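Local structure of p-nitrophenyl phosphatase (Pho2) (Archaeoglobus fulgidus, 3QGM) at residues 23-28 with 62-67; 154-157 with 162-165; 254-257 with 261-264. The protein probably hydrolyses phosphate esters as a metal-dependent phosphatase of the haloacid dehalogenase (HAD) superfamily and binds a calcium ion in this crystal. All coordinates share one frame; numbering follows the deposited sequence. Where two conformers were deposited one is given.

In the fold
Following the chain from the N terminus, the three contacts come in series; none nests or crosses. Interaction 1 closes first: the chain leaves strand 24-25, runs through helix 27-38, strand 42-47 and helix 54-63, and returns to lay Phe64 on Pro25, within the domain that carries the metal site. Interaction 2 is a hairpin of strands 155-158 and 161-164 that packs against the second subunit and brings Phe156 near the metal site. Interaction 3 closes a short turn near the C terminus, folding helix 259-264 back on strand 254-256, an outermost strand of the six-stranded parallel sheet. Its centre lies about 18 Å from that of interaction 1 and about 28 Å from that of interaction 2.

Interaction 1 of 3, residues 23-28 with 62-67; sequences VTPIPE and RSFGLE
Phe64 and Pro25 carry this contact, with Val23 adding a backbone oxygen. The proline lies over one face of the phenylalanine ring, shifted toward the rim, with Pro25 CB 3.6 Å from Phe64 CD1. This is a CH-pi contact: Pro25 CB stands 4.0 Å from the Phe64 ring centroid, 24° off the normal. A chi1 of -65° sets Phe64 CG anti to the carbonyl carbon, which brings the CD1-CE1 side of the ring against Pro25. Val23 comes from another direction. Its carbonyl oxygen approaches the ring edge, near the plane, with Val23 O 3.2 Å from Phe64 CE1.

Phe64 sits where the chain leaves helix 54-63. Gly65 N bonds back to Arg62 O at 2.9 Å, and Gly65, at positive phi, completes a Schellman motif that turns the chain immediately after Phe64. The contact thus lays the short antiparallel pair 20-21/24-25, consistent with the flap hairpin of HAD enzymes, against this turn. Ile19 also touches the Phe64 side chain, while Val30 of helix 27-38 touches Pro25. The Phe64 side chain is about 7 Å from that of Asp16, a metal ligand, but about 12 Å from the calcium ion. Chemically, the ring gives its pi face to proline C-H groups, and its slightly positive C-H rim probably suits the carbonyl oxygen, a join of dispersion and perhaps weak electrostatics.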
# COMPACT_ATOMS: atom_id res chain seq x y z
N VAL A 23 -27.63 5.51 -1.97
CA VAL A 23 -28.89 5.64 -2.67
C VAL A 23 -29.97 6.39 -1.91
O VAL A 23 -31.08 6.52 -2.40
CB VAL A 23 -29.47 4.25 -3.04
CG1 VAL A 23 -28.55 3.59 -4.11
CG2 VAL A 23 -29.63 3.40 -1.75
N THR A 24 -29.66 6.88 -0.71
CA THR A 24 -30.65 7.54 0.08
C THR A 24 -30.51 9.08 0.03
O THR A 24 -29.46 9.61 0.37
CB THR A 24 -30.49 7.04 1.52
OG1 THR A 24 -30.35 5.61 1.47
CG2 THR A 24 -31.69 7.44 2.40
N PRO A 25 -31.58 9.79 -0.34
CA PRO A 25 -31.46 11.25 -0.50
C PRO A 25 -31.39 11.94 0.85
O PRO A 25 -32.03 11.45 1.75
CB PRO A 25 -32.76 11.64 -1.22
CG PRO A 25 -33.76 10.55 -0.88
CD PRO A 25 -32.97 9.32 -0.53
N ILE A 26 -30.61 13.02 1.00
CA ILE A 26 -30.68 13.89 2.19
C ILE A 26 -31.75 14.89 1.81
O ILE A 26 -31.54 15.66 0.87
CB ILE A 26 -29.30 14.66 2.45
CG1 ILE A 26 -28.10 13.71 2.48
CG2 ILE A 26 -29.34 15.56 3.69
CD1 ILE A 26 -28.32 12.44 3.15
N PRO A 27 -32.92 14.86 2.46
CA PRO A 27 -33.99 15.68 1.94
C PRO A 27 -33.63 17.16 1.90
O PRO A 27 -33.99 17.86 0.96
CB PRO A 27 -35.16 15.45 2.93
CG PRO A 27 -34.82 14.28 3.72
CD PRO A 27 -33.34 14.08 3.65
N GLU A 28 -32.90 17.65 2.90
CA GLU A 28 -32.52 19.06 2.96
C GLU A 28 -31.55 19.43 1.84
O GLU A 28 -31.54 20.58 1.36
CB GLU A 28 -31.89 19.39 4.32
CG GLU A 28 -32.72 18.97 5.52
CD GLU A 28 -32.22 17.68 6.19
OE1 GLU A 28 -32.06 16.64 5.51
OE2 GLU A 28 -32.03 17.71 7.43
N ARG A 62 -31.44 11.77 -10.52
CA ARG A 62 -32.83 11.79 -10.98
C ARG A 62 -33.76 10.96 -10.10
O ARG A 62 -34.88 11.38 -9.89
CB ARG A 62 -32.97 11.39 -12.45
CG ARG A 62 -32.20 12.31 -13.40
CD ARG A 62 -31.98 11.61 -14.77
NE ARG A 62 -31.55 12.56 -15.79
CZ ARG A 62 -31.21 12.24 -17.05
NH1 ARG A 62 -31.22 10.97 -17.48
NH2 ARG A 62 -30.86 13.21 -17.88
N SER A 63 -33.32 9.82 -9.56
CA SER A 63 -34.16 9.04 -8.64
C SER A 63 -34.47 9.83 -7.35
O SER A 63 -35.45 9.53 -6.68
CB SER A 63 -33.56 7.67 -8.30
OG SER A 63 -32.54 7.72 -7.30
N PHE A 64 -33.63 10.81 -7.00
CA PHE A 64 -33.89 11.70 -5.85
C PHE A 64 -34.91 12.78 -6.17
O PHE A 64 -35.35 13.52 -5.30
CB PHE A 64 -32.59 12.39 -5.40
CG PHE A 64 -31.54 11.45 -4.85
CD1 PHE A 64 -31.85 10.18 -4.42
CD2 PHE A 64 -30.22 11.86 -4.75
CE1 PHE A 64 -30.89 9.35 -3.91
CE2 PHE A 64 -29.25 11.02 -4.25
CZ PHE A 64 -29.58 9.76 -3.85
N GLY A 65 -35.26 12.93 -7.44
CA GLY A 65 -36.27 13.88 -7.83
C GLY A 65 -35.70 15.12 -8.48
O GLY A 65 -36.43 16.08 -8.73
N LEU A 66 -34.40 15.10 -8.77
CA LEU A 66 -33.75 16.27 -9.33
C LEU A 66 -33.79 16.18 -10.85
O LEU A 66 -33.71 15.08 -11.43
CB LEU A 66 -32.29 16.37 -8.82
CG LEU A 66 -32.09 16.28 -7.30
CD1 LEU A 66 -30.67 16.62 -6.94
CD2 LEU A 66 -33.03 17.19 -6.56
N GLU A 67 -33.89 17.35 -11.46
CA GLU A 67 -33.87 17.51 -12.89
C GLU A 67 -32.43 17.84 -13.21
O GLU A 67 -31.95 18.89 -12.81
CB GLU A 67 -34.79 18.66 -13.30
CG GLU A 67 -35.48 18.49 -14.65
CD GLU A 67 -37.01 18.57 -14.52
OE1 GLU A 67 -37.61 17.60 -13.98
OE2 GLU A 67 -37.61 19.60 -14.92

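Interaction 2 of 3, residues 154-157 with 162-165; sequences RIFP and PIPG
Three backbone hydrogen bonds join Arg154, Phe156, Ile163 and Gly165 in a beta hairpin. Phe156 and Ile163 form the hydrogen-bonded antiparallel pair, with Phe156 N to Ile163 O at 2.8 Å and Ile163 N to Phe156 O at 2.9 Å. Beyond them Gly165 N reaches Arg154 O at 2.8 Å; the N-H points well at the oxygen (163°), but the donor stands 48° above the carbonyl plane. CA-H...O contacts flank the pair: Ile155 CA to Ile163 O on one side, Pro162 CA to Phe156 O on the other.

Phe156 and Ile163 lie side by side. With CG anti to the backbone N (chi1 175°), the Phe156 ring sets CD2 against Ile163 CD1 at 3.9 Å, the methyl at the ring edge. Ile155 leans away overall, but its CG2 lies beside Pro162 CB at 3.5 Å.

The Phe156 side chain is about 5 Å from that of Asp16 and about 8 Å from the calcium ion, so the hairpin brings it close to the metal site. In the second subunit, Leu138 packs on Ile155, Arg139 bonds to Pro162 O, and Trp175 takes a cation-pi contact and a hydrogen bond from Arg154. Backbone bonds thus hold the hairpin, while Arg154, Ile155, Pro162, Ile163 and Pro164 also meet the second subunit.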
# COMPACT_ATOMS: atom_id res chain seq x y z
N ARG A 154 -8.07 7.91 0.78
CA ARG A 154 -7.41 6.81 1.42
C ARG A 154 -8.35 5.76 1.97
O ARG A 154 -8.12 4.59 1.72
CB ARG A 154 -6.56 7.36 2.54
CG ARG A 154 -5.27 7.92 2.02
CD ARG A 154 -4.65 8.86 3.00
NE ARG A 154 -3.38 9.33 2.47
CZ ARG A 154 -3.23 10.30 1.57
NH1 ARG A 154 -4.30 10.93 1.05
NH2 ARG A 154 -2.02 10.63 1.15
N ILE A 155 -9.40 6.19 2.68
CA ILE A 155 -10.32 5.34 3.42
C ILE A 155 -11.77 5.81 3.21
O ILE A 155 -12.01 6.99 3.31
CB ILE A 155 -10.07 5.47 4.94
CG1 ILE A 155 -8.66 5.02 5.33
CG2 ILE A 155 -11.08 4.70 5.79
CD1 ILE A 155 -8.39 5.40 6.81
N PHE A 156 -12.70 4.89 2.94
CA PHE A 156 -14.13 5.23 2.84
C PHE A 156 -14.87 4.79 4.10
O PHE A 156 -14.75 3.64 4.51
CB PHE A 156 -14.76 4.56 1.62
CG PHE A 156 -16.23 4.77 1.54
CD1 PHE A 156 -16.75 6.04 1.27
CD2 PHE A 156 -17.11 3.72 1.72
CE1 PHE A 156 -18.13 6.25 1.22
CE2 PHE A 156 -18.49 3.92 1.67
CZ PHE A 156 -18.99 5.21 1.42
N PRO A 157 -15.61 5.72 4.74
CA PRO A 157 -16.33 5.38 5.98
C PRO A 157 -17.61 4.59 5.70
O PRO A 157 -18.66 5.19 5.63
CB PRO A 157 -16.70 6.75 6.57
CG PRO A 157 -16.76 7.70 5.35
CD PRO A 157 -15.83 7.12 4.31
N PRO A 162 -14.54 1.42 8.46
CA PRO A 162 -13.71 1.95 7.40
C PRO A 162 -13.29 0.87 6.43
O PRO A 162 -13.03 -0.25 6.85
CB PRO A 162 -12.50 2.48 8.16
CG PRO A 162 -12.82 2.46 9.52
CD PRO A 162 -13.86 1.47 9.75
N ILE A 163 -13.20 1.25 5.15
CA ILE A 163 -12.64 0.37 4.12
C ILE A 163 -11.63 1.11 3.24
O ILE A 163 -11.60 2.36 3.20
CB ILE A 163 -13.73 -0.31 3.29
CG1 ILE A 163 -14.43 0.68 2.33
CG2 ILE A 163 -14.74 -0.97 4.22
CD1 ILE A 163 -15.62 0.07 1.52
N PRO A 164 -10.73 0.36 2.56
CA PRO A 164 -9.71 1.04 1.74
C PRO A 164 -10.36 1.80 0.57
O PRO A 164 -11.31 1.32 -0.02
CB PRO A 164 -8.89 -0.11 1.14
CG PRO A 164 -9.10 -1.24 2.04
CD PRO A 164 -10.48 -1.10 2.63
N GLY A 165 -9.83 2.95 0.22
CA GLY A 165 -10.22 3.63 -1.02
C GLY A 165 -9.07 3.49 -1.99
O GLY A 165 -8.19 2.69 -1.80

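Interaction 3 of 3, residues 254-257 with 261-264; sequences YVFN and DMVE
Phe256 lies flat against the start of residues 261-264. Met262 CA stands over the centre of the ring, 3.5 Å from the Phe256 centroid and only 10° off its normal, a CH-pi contact made by a backbone carbon. Met262, present as selenomethionine, adds its first two side-chain carbons on the same side of the ring plane, just outside the CD2-CE2 rim: CB is 3.5 Å from Phe256 CD2, and CG is 3.6 Å from Phe256 CE2. The two side chains cross at about a right angle. Because Met262 CG is anti to its backbone N (chi1 180°), the chain passes the ring rim and carries the selenium end away from residues 254-257.

Farther out, Asp261 OD2 comes within 3.1 Å of Asn257 CB, touching the methylene carbon rather than the amide. This carboxylate oxygen also makes a weak hydrogen bond to Ser258 OG in the turn, and Asn257 OD1 has a weak bond to Arg238.

Strand 254-256 is held along the sheet by backbone bonds from Tyr254 and Phe256 to Leu230. Val229 of strand 227-231 touches both Phe256 and Met262, and Leu36 meets Met262 from helix 27-38. Helix 259-264 therefore packs between the outermost strand of the parallel sheet and helix 27-38.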
# COMPACT_ATOMS: atom_id res chain seq x y z
N TYR A 254 -17.73 29.62 4.60
CA TYR A 254 -19.04 29.52 5.26
C TYR A 254 -19.31 28.09 5.78
O TYR A 254 -18.88 27.12 5.20
CB TYR A 254 -20.14 29.89 4.28
CG TYR A 254 -19.95 31.21 3.59
CD1 TYR A 254 -20.45 32.38 4.16
CD2 TYR A 254 -19.30 31.29 2.36
CE1 TYR A 254 -20.28 33.61 3.53
CE2 TYR A 254 -19.13 32.50 1.73
CZ TYR A 254 -19.62 33.66 2.32
OH TYR A 254 -19.45 34.87 1.68
N VAL A 255 -20.05 27.98 6.88
CA VAL A 255 -20.53 26.71 7.38
C VAL A 255 -22.04 26.78 7.52
O VAL A 255 -22.55 27.75 8.06
CB VAL A 255 -19.95 26.40 8.76
CG1 VAL A 255 -20.39 24.99 9.22
CG2 VAL A 255 -18.43 26.53 8.75
N PHE A 256 -22.75 25.77 7.01
CA PHE A 256 -24.19 25.68 7.13
C PHE A 256 -24.53 24.26 7.53
O PHE A 256 -23.81 23.33 7.19
CB PHE A 256 -24.90 26.00 5.82
CG PHE A 256 -24.84 27.42 5.44
CD1 PHE A 256 -25.61 28.36 6.11
CD2 PHE A 256 -24.00 27.83 4.42
CE1 PHE A 256 -25.55 29.69 5.78
CE2 PHE A 256 -23.94 29.15 4.06
CZ PHE A 256 -24.70 30.09 4.75
N ASN A 257 -25.65 24.10 8.21
CA ASN A 257 -26.11 22.79 8.62
C ASN A 257 -26.35 21.92 7.38
O ASN A 257 -25.93 20.80 7.34
CB ASN A 257 -27.37 22.91 9.50
CG ASN A 257 -27.03 23.18 10.98
OD1 ASN A 257 -26.01 22.72 11.48
ND2 ASN A 257 -27.91 23.88 11.68
N ASP A 261 -30.16 25.30 4.14
CA ASP A 261 -29.85 26.47 4.94
C ASP A 261 -28.93 27.46 4.21
O ASP A 261 -29.13 28.69 4.31
CB ASP A 261 -29.22 26.05 6.28
CG ASP A 261 -30.17 25.21 7.15
OD1 ASP A 261 -31.41 25.37 7.07
OD2 ASP A 261 -29.66 24.38 7.92
N MSE A 262 -27.96 26.95 3.45
CA MSE A 262 -27.09 27.79 2.65
C MSE A 262 -27.95 28.61 1.72
O MSE A 262 -27.73 29.84 1.55
CB MSE A 262 -26.12 26.99 1.79
CG MSE A 262 -25.19 27.88 0.92
SE MSE A 262 -24.28 27.03 -0.55
CE MSE A 262 -25.69 27.33 -1.87
N VAL A 263 -28.90 27.93 1.09
CA VAL A 263 -29.74 28.60 0.10
C VAL A 263 -30.69 29.61 0.77
O VAL A 263 -30.95 30.67 0.20
CB VAL A 263 -30.55 27.62 -0.80
CG1 VAL A 263 -31.41 28.41 -1.74
CG2 VAL A 263 -29.62 26.71 -1.59
N GLU A 264 -31.19 29.31 1.97
CA GLU A 264 -32.04 30.28 2.69
C GLU A 264 -31.29 31.59 2.97
O GLU A 264 -31.91 32.62 3.09
CB GLU A 264 -32.57 29.67 3.99
CG GLU A 264 -33.60 28.56 3.75
CD GLU A 264 -34.01 27.80 5.02
OE1 GLU A 264 -33.38 28.00 6.10
OE2 GLU A 264 -34.99 27.01 4.91